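Local coordinates for protein UTP-glucose-1-phosphate uridylyltransferase 2 (Trypanosoma brucei, PDB 3GUE) that probably catalyses the formation of UDP-glucose and diphosphate from UTP and glucose 1-phosphate, and binds UDP-glucose in a GT-A-like nucleotidyltransferase domain, at residues 375-378 with 379-382; 248-251 with 252-255; 104-107 with 108-111; 390-393 with 394-398; 411-414 with 415-418. All blocks are in the same frame, centred on the assembly; numbering follows the deposited sequence.

Overall arrangement
The five contacts are all local. In contacts 1, 2, 3 and 5 one principle holds: a turn or helix start is fixed by side chains returning to nearby backbone. Contacts 1 and 3 are buried capping boxes that begin helices 378-385 and 107-122; Val375 packs on Phe107. Contacts 2 and 5 are partly buried, each organised by an aspartate, and contact 1 touches both. Contact 4 stands apart as a surface hairpin built on a backbone ladder, joined to contact 3 where Phe110 meets Val391 and Leu397. In this structure Lys376 of contact 1 holds the UDP-glucose; Lys255, in contact 2, is also a known UDP-glucose site but does not hold this ligand here.

Contact 1 (375-378 with 379-382); sequences VKTC and SDLL. With UPG (uridine-5'-diphosphate-glucose), chain C.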
# COMPACT_ATOMS: atom_id res chain seq x y z
N VAL A 375 -6.61 -2.96 -0.90
CA VAL A 375 -7.48 -2.65 0.25
C VAL A 375 -6.83 -1.54 1.06
O VAL A 375 -5.93 -1.82 1.88
CB VAL A 375 -7.75 -3.89 1.14
CG1 VAL A 375 -8.59 -3.50 2.41
CG2 VAL A 375 -8.49 -5.01 0.30
N LYS A 376 -7.26 -0.29 0.79
CA LYS A 376 -6.83 0.90 1.51
C LYS A 376 -7.90 1.30 2.52
O LYS A 376 -7.61 1.89 3.57
CB LYS A 376 -6.64 2.09 0.55
CG LYS A 376 -5.89 1.82 -0.71
CD LYS A 376 -4.42 1.67 -0.43
CE LYS A 376 -4.00 0.22 -0.43
NZ LYS A 376 -2.52 0.16 -0.52
N THR A 377 -9.14 0.94 2.20
CA THR A 377 -10.31 1.34 2.99
C THR A 377 -11.26 0.16 3.28
O THR A 377 -11.10 -0.94 2.73
CB THR A 377 -11.14 2.42 2.26
OG1 THR A 377 -11.72 1.85 1.09
CG2 THR A 377 -10.31 3.65 1.91
N CYS A 378 -12.24 0.43 4.13
CA CYS A 378 -13.26 -0.56 4.48
C CYS A 378 -14.18 -0.81 3.27
O CYS A 378 -14.66 -1.92 3.12
CB CYS A 378 -14.06 -0.13 5.71
SG CYS A 378 -13.24 -0.28 7.32
N SER A 379 -14.38 0.22 2.42
CA SER A 379 -15.05 0.05 1.11
C SER A 379 -14.38 -0.94 0.17
O SER A 379 -15.07 -1.73 -0.48
CB SER A 379 -15.34 1.38 0.37
OG SER A 379 -14.27 2.33 0.42
N ASP A 380 -13.05 -0.91 0.14
CA ASP A 380 -12.22 -1.86 -0.59
C ASP A 380 -12.35 -3.25 -0.01
O ASP A 380 -12.43 -4.26 -0.76
CB ASP A 380 -10.75 -1.46 -0.54
CG ASP A 380 -10.40 -0.21 -1.35
OD1 ASP A 380 -11.03 0.08 -2.36
OD2 ASP A 380 -9.43 0.48 -0.96
N LEU A 381 -12.34 -3.29 1.33
CA LEU A 381 -12.45 -4.54 2.11
C LEU A 381 -13.76 -5.25 1.87
O LEU A 381 -13.77 -6.47 1.76
CB LEU A 381 -12.31 -4.26 3.60
CG LEU A 381 -12.36 -5.51 4.49
CD1 LEU A 381 -11.19 -6.44 4.13
CD2 LEU A 381 -12.32 -5.05 5.97
N LEU A 382 -14.85 -4.48 1.85
CA LEU A 382 -16.16 -4.96 1.45
C LEU A 382 -16.13 -5.65 0.08
O LEU A 382 -16.72 -6.74 -0.08
CB LEU A 382 -17.18 -3.80 1.42
CG LEU A 382 -18.58 -4.03 0.81
CD1 LEU A 382 -19.27 -5.21 1.49
CD2 LEU A 382 -19.44 -2.74 0.93
N1 UPG C . 3.65 0.18 4.80
C2 UPG C . 4.89 -0.16 5.36
N3 UPG C . 5.58 0.83 6.04
C4 UPG C . 5.11 2.11 6.18
C5 UPG C . 3.88 2.47 5.61
C6 UPG C . 3.14 1.52 4.91
O2 UPG C . 5.39 -1.30 5.31
O4 UPG C . 5.80 2.91 6.82
C1C UPG C . 2.86 -0.85 4.05
C2C UPG C . 1.37 -1.05 4.34
O2C UPG C . 1.18 -1.88 5.49
C3C UPG C . 0.95 -1.78 3.06
C4C UPG C . 1.77 -1.07 2.00
O4C UPG C . 2.90 -0.45 2.67
O3C UPG C . 1.40 -3.13 3.14
C5C UPG C . 0.95 0.07 1.30
O5C UPG C . 0.65 1.15 2.14
PA UPG C . -0.80 1.87 2.09
O1A UPG C . -1.78 0.75 2.11
O2A UPG C . -0.91 2.95 3.07
O3A UPG C . -0.80 2.49 0.56
PB UPG C . -0.28 3.95 0.09
O1B UPG C . 1.09 4.13 0.59
O2B UPG C . -1.31 5.00 0.36
O3B UPG C . -0.34 3.73 -1.50
C1' UPG C . 0.56 2.74 -2.11
C2' UPG C . 1.45 3.45 -3.12
C3' UPG C . 0.53 4.13 -4.14
C4' UPG C . -0.31 3.06 -4.84
C5' UPG C . -1.13 2.25 -3.80
C6' UPG C . -1.71 1.01 -4.42
O2' UPG C . 2.28 4.44 -2.49
O3' UPG C . 1.32 4.88 -5.04
O4' UPG C . -1.19 3.65 -5.78
O5' UPG C . -0.30 1.75 -2.71
O6' UPG C . -2.74 0.49 -3.58
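Asp380 rests its CB against Val375 CA, 3.6 Å away, and turns its carboxylate to the N-H groups of Lys376 and Thr377, forming a capping box at the start of helix 378-385. Asp380 OD2 takes both donors, Lys376 N at 2.9 Å and Thr377 N at 3.2 Å. Both arrive on the anti side of the carboxylate, the second further out of its plane. In return Thr377, the N-cap, offers OG1 to Asp380 N at 3.2 Å. Thr377 OG1 stands between backbone N and carbonyl carbon (chi1 66°), turned toward the first turn of the helix, where it also shares a 2.7 Å hydrogen bond with Ser379 OG. Val375 CG1 lies across Leu381 CB and adds an apolar contact beside the polar box, while Cys378, Leu381 and Leu382 pack on Phe423 of helix 420-427.

The cap fixes the backbone from which Lys376 departs in another direction. Bends at chi2 and chi3 carry its amine to the bound UDP-glucose, where it also meets Asp221 in a salt bridge. One bridging oxygen, one non-bridging alpha-phosphate oxygen and the glucose 6-hydroxyl are gripped by this one nitrogen: Lys376 NZ donates to UPG O3A and O6', each at 3.1 Å, and to O1A at 2.8 Å.

Contact 2 (248-251 with 252-255); sequences RRTE and SDKK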
# COMPACT_ATOMS: atom_id res chain seq x y z
N ARG A 248 -4.56 0.91 -15.74
CA ARG A 248 -5.57 1.86 -16.17
C ARG A 248 -6.46 2.14 -14.95
O ARG A 248 -7.14 1.24 -14.41
CB ARG A 248 -6.36 1.31 -17.38
CG ARG A 248 -7.67 2.04 -17.74
CD ARG A 248 -7.41 3.39 -18.37
NE ARG A 248 -8.64 4.08 -18.79
CZ ARG A 248 -8.68 5.27 -19.38
NH1 ARG A 248 -7.55 5.92 -19.64
NH2 ARG A 248 -9.85 5.83 -19.71
N ARG A 249 -6.38 3.37 -14.47
CA ARG A 249 -7.16 3.81 -13.34
C ARG A 249 -8.66 3.62 -13.56
O ARG A 249 -9.16 3.84 -14.66
CB ARG A 249 -6.86 5.28 -13.04
CG ARG A 249 -7.13 5.69 -11.60
CD ARG A 249 -6.69 7.12 -11.42
NE ARG A 249 -6.91 7.64 -10.08
CZ ARG A 249 -6.73 8.91 -9.75
NH1 ARG A 249 -6.31 9.78 -10.68
NH2 ARG A 249 -6.94 9.31 -8.51
N THR A 250 -9.36 3.20 -12.49
CA THR A 250 -10.81 3.03 -12.46
C THR A 250 -11.42 4.01 -11.46
O THR A 250 -10.70 4.68 -10.71
CB THR A 250 -11.22 1.59 -12.04
OG1 THR A 250 -10.75 1.32 -10.71
CG2 THR A 250 -10.65 0.54 -13.01
N GLU A 251 -12.74 4.08 -11.42
CA GLU A 251 -13.44 4.94 -10.47
C GLU A 251 -13.15 4.57 -9.00
O GLU A 251 -13.18 5.43 -8.12
CB GLU A 251 -14.94 4.89 -10.76
CG GLU A 251 -15.66 6.21 -10.55
CD GLU A 251 -17.17 6.04 -10.43
OE1 GLU A 251 -17.77 5.29 -11.24
OE2 GLU A 251 -17.76 6.67 -9.52
N SER A 252 -12.85 3.29 -8.74
CA SER A 252 -12.45 2.84 -7.40
C SER A 252 -11.03 3.29 -6.94
O SER A 252 -10.69 3.17 -5.76
CB SER A 252 -12.60 1.32 -7.28
OG SER A 252 -11.66 0.64 -8.10
N ASP A 253 -10.19 3.79 -7.84
CA ASP A 253 -8.81 4.15 -7.44
C ASP A 253 -8.80 5.61 -6.97
O ASP A 253 -8.62 6.52 -7.78
CB ASP A 253 -7.77 3.92 -8.55
CG ASP A 253 -7.80 2.48 -9.11
OD1 ASP A 253 -7.73 1.51 -8.32
OD2 ASP A 253 -7.87 2.34 -10.34
N LYS A 254 -8.98 5.81 -5.67
CA LYS A 254 -9.15 7.17 -5.10
C LYS A 254 -8.02 7.57 -4.16
O LYS A 254 -7.71 8.78 -3.98
CB LYS A 254 -10.46 7.23 -4.35
CG LYS A 254 -11.68 7.18 -5.25
CD LYS A 254 -12.95 7.24 -4.44
CE LYS A 254 -14.16 7.17 -5.35
NZ LYS A 254 -14.07 8.05 -6.58
N LYS A 255 -7.45 6.55 -3.53
CA LYS A 255 -6.35 6.70 -2.57
C LYS A 255 -5.12 5.89 -3.01
O LYS A 255 -5.20 4.68 -3.24
CB LYS A 255 -6.82 6.28 -1.15
CG LYS A 255 -7.93 7.22 -0.56
CD LYS A 255 -8.42 6.72 0.82
CE LYS A 255 -7.41 6.97 1.97
NZ LYS A 255 -7.78 6.19 3.23
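Asp253 OD2 is gripped by Thr250 N at 2.8 Å through a nearly straight bond, with Thr250 OG1 standing 3.1 Å from the same oxygen in a weak and less certain interaction. The carboxylate thus braces a type I beta turn from Thr250 to Asp253, in the loop that links strands 242-248 and 257-262. This turn leads into Lys255, seen to bind UDP-glucose in a structure of this protein though not bound to the ligand here. The amide donor reaches OD2 on its anti side, 29° out of the carboxylate plane. At the main chain the turn is completed by Asp253 N, which donates to Thr250 O at 3.0 Å. Thr250 OG1, set between the backbone N and the carbonyl carbon (chi1 62°), also shares a 2.8 Å hydrogen bond with Ser252 OG.

Arg249 runs alongside Asp253 in the opposite direction. The extended chain lays Arg249 CG against Asp253 CB, 3.6 Å away, and brings Arg249 NE to Asp253 O at 3.1 Å, near the guanidinium plane; NH2 adds a weak second bond. With NE spent on the carbonyl, the charged atoms stay apart, Arg249 NE lying 5.4 Å from Asp253 OD2. Arg249 NH1 reaches the carbonyls of Phe292 and His298, and its guanidinium forms a cation-pi contact with Phe292, while Asp253 OD1 makes a salt bridge to Arg369. These partners tie the turn to neighbouring parts of the chain. Lys254, bent at its last torsion, swings NZ back to Glu251 O, 3.2 Å away and in the carbonyl plane.

Contact 3 (104-107 with 108-111); sequences GQTF and LDFT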
# COMPACT_ATOMS: atom_id res chain seq x y z
N GLY A 104 -12.23 -17.47 6.64
CA GLY A 104 -11.36 -17.40 7.82
C GLY A 104 -9.88 -17.27 7.48
O GLY A 104 -9.01 -17.39 8.35
N GLN A 105 -9.58 -17.01 6.22
CA GLN A 105 -8.20 -16.72 5.77
C GLN A 105 -7.95 -15.21 5.77
O GLN A 105 -8.76 -14.44 5.26
CB GLN A 105 -7.92 -17.33 4.37
CG GLN A 105 -8.26 -18.84 4.23
CD GLN A 105 -7.38 -19.72 5.09
OE1 GLN A 105 -7.64 -19.91 6.28
NE2 GLN A 105 -6.35 -20.30 4.49
N THR A 106 -6.86 -14.80 6.40
CA THR A 106 -6.44 -13.39 6.44
C THR A 106 -5.65 -13.08 5.17
O THR A 106 -5.42 -13.98 4.35
CB THR A 106 -5.53 -13.09 7.64
OG1 THR A 106 -4.35 -13.89 7.53
CG2 THR A 106 -6.25 -13.39 9.02
N PHE A 107 -5.18 -11.83 5.05
CA PHE A 107 -4.34 -11.40 3.92
C PHE A 107 -3.05 -12.23 4.02
O PHE A 107 -2.50 -12.66 3.01
CB PHE A 107 -3.98 -9.90 4.00
CG PHE A 107 -5.08 -8.93 3.53
CD1 PHE A 107 -5.15 -8.50 2.20
CD2 PHE A 107 -6.01 -8.41 4.44
CE1 PHE A 107 -6.14 -7.61 1.78
CE2 PHE A 107 -7.01 -7.51 4.02
CZ PHE A 107 -7.07 -7.11 2.70
N LEU A 108 -2.61 -12.51 5.26
CA LEU A 108 -1.32 -13.15 5.48
C LEU A 108 -1.35 -14.65 5.19
O LEU A 108 -0.36 -15.22 4.73
CB LEU A 108 -0.76 -12.84 6.89
CG LEU A 108 0.71 -13.14 7.21
CD1 LEU A 108 1.72 -12.68 6.13
CD2 LEU A 108 1.04 -12.54 8.57
N ASP A 109 -2.50 -15.28 5.47
CA ASP A 109 -2.82 -16.63 4.98
C ASP A 109 -2.62 -16.72 3.48
O ASP A 109 -1.82 -17.53 3.01
CB ASP A 109 -4.27 -17.01 5.30
CG ASP A 109 -4.45 -17.41 6.73
OD1 ASP A 109 -3.72 -18.34 7.17
OD2 ASP A 109 -5.31 -16.78 7.40
N PHE A 110 -3.34 -15.87 2.73
CA PHE A 110 -3.19 -15.80 1.26
C PHE A 110 -1.76 -15.57 0.74
O PHE A 110 -1.34 -16.25 -0.18
CB PHE A 110 -4.22 -14.85 0.63
CG PHE A 110 -5.60 -15.43 0.58
CD1 PHE A 110 -5.88 -16.51 -0.25
CD2 PHE A 110 -6.63 -14.90 1.38
CE1 PHE A 110 -7.17 -17.08 -0.30
CE2 PHE A 110 -7.91 -15.45 1.34
CZ PHE A 110 -8.19 -16.54 0.49
N THR A 111 -1.00 -14.69 1.42
CA THR A 111 0.43 -14.46 1.11
C THR A 111 1.30 -15.71 1.36
O THR A 111 2.10 -16.06 0.51
CB THR A 111 1.00 -13.24 1.94
OG1 THR A 111 0.35 -12.03 1.53
CG2 THR A 111 2.51 -13.09 1.75
O HOH W 1 -6.53 -17.28 9.65
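A capping box opens helix 107-122, directly after the short strand 105-106. Thr106 is the N-cap: its OG1 accepts from Asp109 N at 3.1 Å, nearly straight, and more weakly from Leu108 N. Asp109 answers with OD2, which receives Thr106 N at 2.7 Å on its anti lone pair. Asp109 OD2 also takes Thr106 OG1 at 3.0 Å, from well above the carboxylate plane. With CG beside its own backbone N (chi1 -78°), Asp109 turns back over the helix start. A water joins Asp109 OD2 to Gly104 O. Gln105 lays its amide flat over the carboxylate, the two planes only 10° apart, and Gln105 CB reaches Phe110 CE2 at 3.6 Å. The other carboxylate oxygen, OD1, is held by Lys146 and Tyr147. Phe107 turns the other way, onto Leu223 and Val375, its side chain near Asp221, a predicted UTP-binding residue, and about 9 Å from the bound UDP-glucose at the nearest atoms.

With two Thr106 donors and a water on OD2, and a lysine and a tyrosine on OD1, the buried carboxylate is met on both oxygens; the lysine and the N-terminal end of the helix would probably help keep it ionised.

Contact 4 (390-393 with 394-398); sequences QVTE and DQRLV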
# COMPACT_ATOMS: atom_id res chain seq x y z
N GLN A 390 -12.34 -13.30 -6.42
CA GLN A 390 -12.34 -14.75 -6.44
C GLN A 390 -10.94 -15.24 -6.19
O GLN A 390 -9.99 -14.60 -6.58
CB GLN A 390 -12.79 -15.27 -7.83
CG GLN A 390 -14.13 -14.72 -8.33
CD GLN A 390 -14.56 -15.28 -9.67
OE1 GLN A 390 -13.78 -15.90 -10.39
NE2 GLN A 390 -15.83 -15.07 -10.00
N VAL A 391 -10.84 -16.42 -5.58
CA VAL A 391 -9.56 -17.09 -5.38
C VAL A 391 -9.17 -17.93 -6.61
O VAL A 391 -9.94 -18.72 -7.11
CB VAL A 391 -9.57 -17.91 -4.07
CG1 VAL A 391 -8.22 -18.56 -3.79
CG2 VAL A 391 -9.98 -17.00 -2.92
N THR A 392 -7.95 -17.72 -7.09
CA THR A 392 -7.40 -18.47 -8.21
C THR A 392 -6.60 -19.71 -7.75
O THR A 392 -6.25 -19.85 -6.58
CB THR A 392 -6.49 -17.56 -9.08
OG1 THR A 392 -5.26 -17.36 -8.39
CG2 THR A 392 -7.11 -16.21 -9.35
N GLU A 393 -6.30 -20.61 -8.68
CA GLU A 393 -5.59 -21.83 -8.35
C GLU A 393 -4.28 -21.49 -7.63
O GLU A 393 -3.92 -22.13 -6.62
CB GLU A 393 -5.35 -22.67 -9.60
CG GLU A 393 -4.92 -24.11 -9.35
CD GLU A 393 -4.50 -24.81 -10.63
OE1 GLU A 393 -5.17 -24.58 -11.67
OE2 GLU A 393 -3.50 -25.58 -10.61
N ASP A 394 -3.61 -20.44 -8.11
CA ASP A 394 -2.33 -20.02 -7.53
C ASP A 394 -2.50 -19.14 -6.27
O ASP A 394 -1.54 -18.49 -5.82
CB ASP A 394 -1.42 -19.38 -8.59
CG ASP A 394 -1.97 -18.07 -9.16
OD1 ASP A 394 -3.18 -17.79 -9.05
OD2 ASP A 394 -1.18 -17.30 -9.75
N GLN A 395 -3.71 -19.15 -5.71
CA GLN A 395 -4.06 -18.51 -4.43
C GLN A 395 -4.08 -16.98 -4.43
O GLN A 395 -3.94 -16.35 -3.39
CB GLN A 395 -3.18 -19.05 -3.29
CG GLN A 395 -3.26 -20.59 -3.11
CD GLN A 395 -4.59 -21.07 -2.57
OE1 GLN A 395 -5.57 -20.31 -2.48
NE2 GLN A 395 -4.63 -22.33 -2.19
N ARG A 396 -4.25 -16.37 -5.60
CA ARG A 396 -4.35 -14.92 -5.68
C ARG A 396 -5.83 -14.56 -5.55
O ARG A 396 -6.70 -15.42 -5.68
CB ARG A 396 -3.75 -14.39 -6.99
CG ARG A 396 -2.23 -14.49 -7.05
CD ARG A 396 -1.63 -13.74 -8.24
NE ARG A 396 -2.15 -14.24 -9.50
CZ ARG A 396 -2.87 -13.52 -10.36
NH1 ARG A 396 -3.12 -12.24 -10.10
NH2 ARG A 396 -3.32 -14.08 -11.49
N LEU A 397 -6.09 -13.31 -5.23
CA LEU A 397 -7.45 -12.77 -5.29
C LEU A 397 -7.55 -11.85 -6.47
O LEU A 397 -6.71 -10.97 -6.66
CB LEU A 397 -7.83 -12.06 -4.00
CG LEU A 397 -8.27 -13.06 -2.93
CD1 LEU A 397 -7.11 -13.78 -2.30
CD2 LEU A 397 -9.05 -12.37 -1.88
N VAL A 398 -8.58 -12.06 -7.29
CA VAL A 398 -8.71 -11.33 -8.56
C VAL A 398 -10.19 -10.97 -8.82
O VAL A 398 -11.10 -11.70 -8.45
CB VAL A 398 -8.21 -12.17 -9.75
CG1 VAL A 398 -6.70 -12.55 -9.56
CG2 VAL A 398 -9.05 -13.41 -9.91
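A two-stranded antiparallel beta hairpin, strands 389-391 and 397-399, is closed by a type I turn from Thr392 to Gln395. Gln390 and Val398 form the hydrogen-bonded pair, with Gln390 N to Val398 O at 2.9 Å and Val398 N returning to Gln390 O at 3.0 Å. Val391 and Leu397 make the neighbouring non-hydrogen-bonded pair, where Val391 CG2 meets Leu397 CG at 4.3 Å. Nearer the turn, Thr392 N donates to Arg396 O at 3.0 Å and Gln395 N to Thr392 O at 2.8 Å.

Side chains divide between the two faces. On one, Val391 CG1 touches Gln395 OE1, and Val391 and Leu397 both lie on Phe110 of helix 107-122. On the other, Thr392 brings its methyl across Val398 at about a right angle, Thr392 CG2 to Val398 CG2 at 3.5 Å, although the placement of the threonine side chain is doubtful because its hydroxyl comes too close to Asp394 in the model. Beyond the turn Arg396 bends at chi3 so that Arg396 NE meets Asp394 OD2 in a salt bridge of 3.2 Å, the oxygen lying in the guanidinium plane at its edge.

The chemistry implies a hairpin kept in register mainly by its backbone ladder, with its apolar face settled on the helix. The Asp394-Arg396 salt bridge lies within the turn segment and does not join the strands; Arg396 NH1 also reaches Gly224 O, which links that segment to a neighbouring loop.

Contact 5 (411-414 with 415-418); sequences DLDG and EHYK
Asp413 carries most of this contact: Asp413 O and OD1 are taken up by the residues that follow, OD2 only weakly. Asp413 O accepts from two successive amides: Tyr417 N, 2.9 Å away and nearly along the C=O axis, and His416 N, 3.1 Å away and above the carbonyl plane. The two carboxylate oxygens have different partners. Asp413 OD1 takes Glu415 N at 2.9 Å on its anti side, and OD2 is approached by His416 ND1 in a weak bond, the imidazole turned 66° from the carboxylate plane; the stronger partner of OD2 is Gly444 N. A chi1 of -168° carries the carboxylate away from the Asp413 nitrogen, to the Glu415 N-H.

This loop follows strand 409-412, an edge strand of the parallel sheet of the C-terminal part of the chain, probably the parallel beta-helix known in this family, and leads toward helix 420-427. Strand 437-443, next in the sheet, forms backbone hydrogen bonds with Asp411 and Asp413.

The Tyr417 side chain adds apolar contacts. Its ring has one face covered by His416 CB, 3.6 Å above the plane and over its centre, while Asp413 N lies at the edge, in plane. Tyr417 CD2 rests against Asp413 CB at 3.7 Å, and Tyr417 CB meets Leu412 CB at the same separation, the two side chains crossing at about a right angle. The phenol hydroxyl binds Gly444 O, so the ring and the aspartate converge on one glycine. Gly414 O lies 3.5 Å from Lys418 CB; the amine of Lys418 binds Gly89 O.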
# COMPACT_ATOMS: atom_id res chain seq x y z
N ASP A 411 -18.95 3.59 -2.39
CA ASP A 411 -18.87 4.79 -1.56
C ASP A 411 -19.65 4.55 -0.25
O ASP A 411 -20.90 4.52 -0.22
CB ASP A 411 -19.38 6.03 -2.31
CG ASP A 411 -19.42 7.30 -1.44
OD1 ASP A 411 -19.03 7.32 -0.26
OD2 ASP A 411 -19.87 8.33 -1.97
N LEU A 412 -18.88 4.36 0.81
CA LEU A 412 -19.45 4.11 2.13
C LEU A 412 -19.32 5.40 2.97
O LEU A 412 -18.22 5.95 3.09
CB LEU A 412 -18.77 2.90 2.79
CG LEU A 412 -18.93 1.46 2.22
CD1 LEU A 412 -18.26 0.40 3.09
CD2 LEU A 412 -20.41 1.08 2.00
N ASP A 413 -20.46 5.88 3.49
CA ASP A 413 -20.57 7.04 4.36
C ASP A 413 -19.38 7.14 5.33
O ASP A 413 -19.19 6.26 6.20
CB ASP A 413 -21.91 6.95 5.14
CG ASP A 413 -22.28 8.22 5.84
OD1 ASP A 413 -21.36 8.98 6.24
OD2 ASP A 413 -23.51 8.46 6.04
N GLY A 414 -18.57 8.19 5.17
CA GLY A 414 -17.39 8.41 6.02
C GLY A 414 -17.65 8.62 7.50
O GLY A 414 -16.74 8.45 8.32
N GLU A 415 -18.89 8.98 7.85
CA GLU A 415 -19.30 9.18 9.26
C GLU A 415 -19.64 7.85 9.97
O GLU A 415 -19.77 7.80 11.19
CB GLU A 415 -20.52 10.11 9.32
CG GLU A 415 -20.31 11.48 8.69
CD GLU A 415 -21.55 12.37 8.79
OE1 GLU A 415 -22.64 11.85 9.13
OE2 GLU A 415 -21.44 13.59 8.54
N HIS A 416 -19.80 6.78 9.19
CA HIS A 416 -20.27 5.51 9.73
C HIS A 416 -19.39 4.29 9.44
O HIS A 416 -19.39 3.32 10.23
CB HIS A 416 -21.69 5.21 9.24
CG HIS A 416 -22.71 6.21 9.70
ND1 HIS A 416 -23.53 6.88 8.83
CD2 HIS A 416 -23.01 6.66 10.94
CE1 HIS A 416 -24.31 7.71 9.51
NE2 HIS A 416 -24.02 7.59 10.80
N TYR A 417 -18.67 4.31 8.33
CA TYR A 417 -18.08 3.07 7.78
C TYR A 417 -16.57 3.10 7.61
O TYR A 417 -15.98 2.17 7.06
CB TYR A 417 -18.75 2.72 6.45
CG TYR A 417 -20.25 2.57 6.63
CD1 TYR A 417 -20.75 1.57 7.46
CD2 TYR A 417 -21.14 3.45 6.04
CE1 TYR A 417 -22.12 1.42 7.65
CE2 TYR A 417 -22.50 3.33 6.24
CZ TYR A 417 -22.98 2.32 7.05
OH TYR A 417 -24.33 2.17 7.25
N LYS A 418 -15.97 4.20 8.05
CA LYS A 418 -14.58 4.45 7.75
C LYS A 418 -13.75 3.62 8.72
O LYS A 418 -12.78 2.96 8.30
CB LYS A 418 -14.29 5.96 7.82
CG LYS A 418 -12.83 6.31 8.07
CD LYS A 418 -12.49 7.72 7.64
CE LYS A 418 -10.99 7.93 7.69
NZ LYS A 418 -10.23 6.80 7.08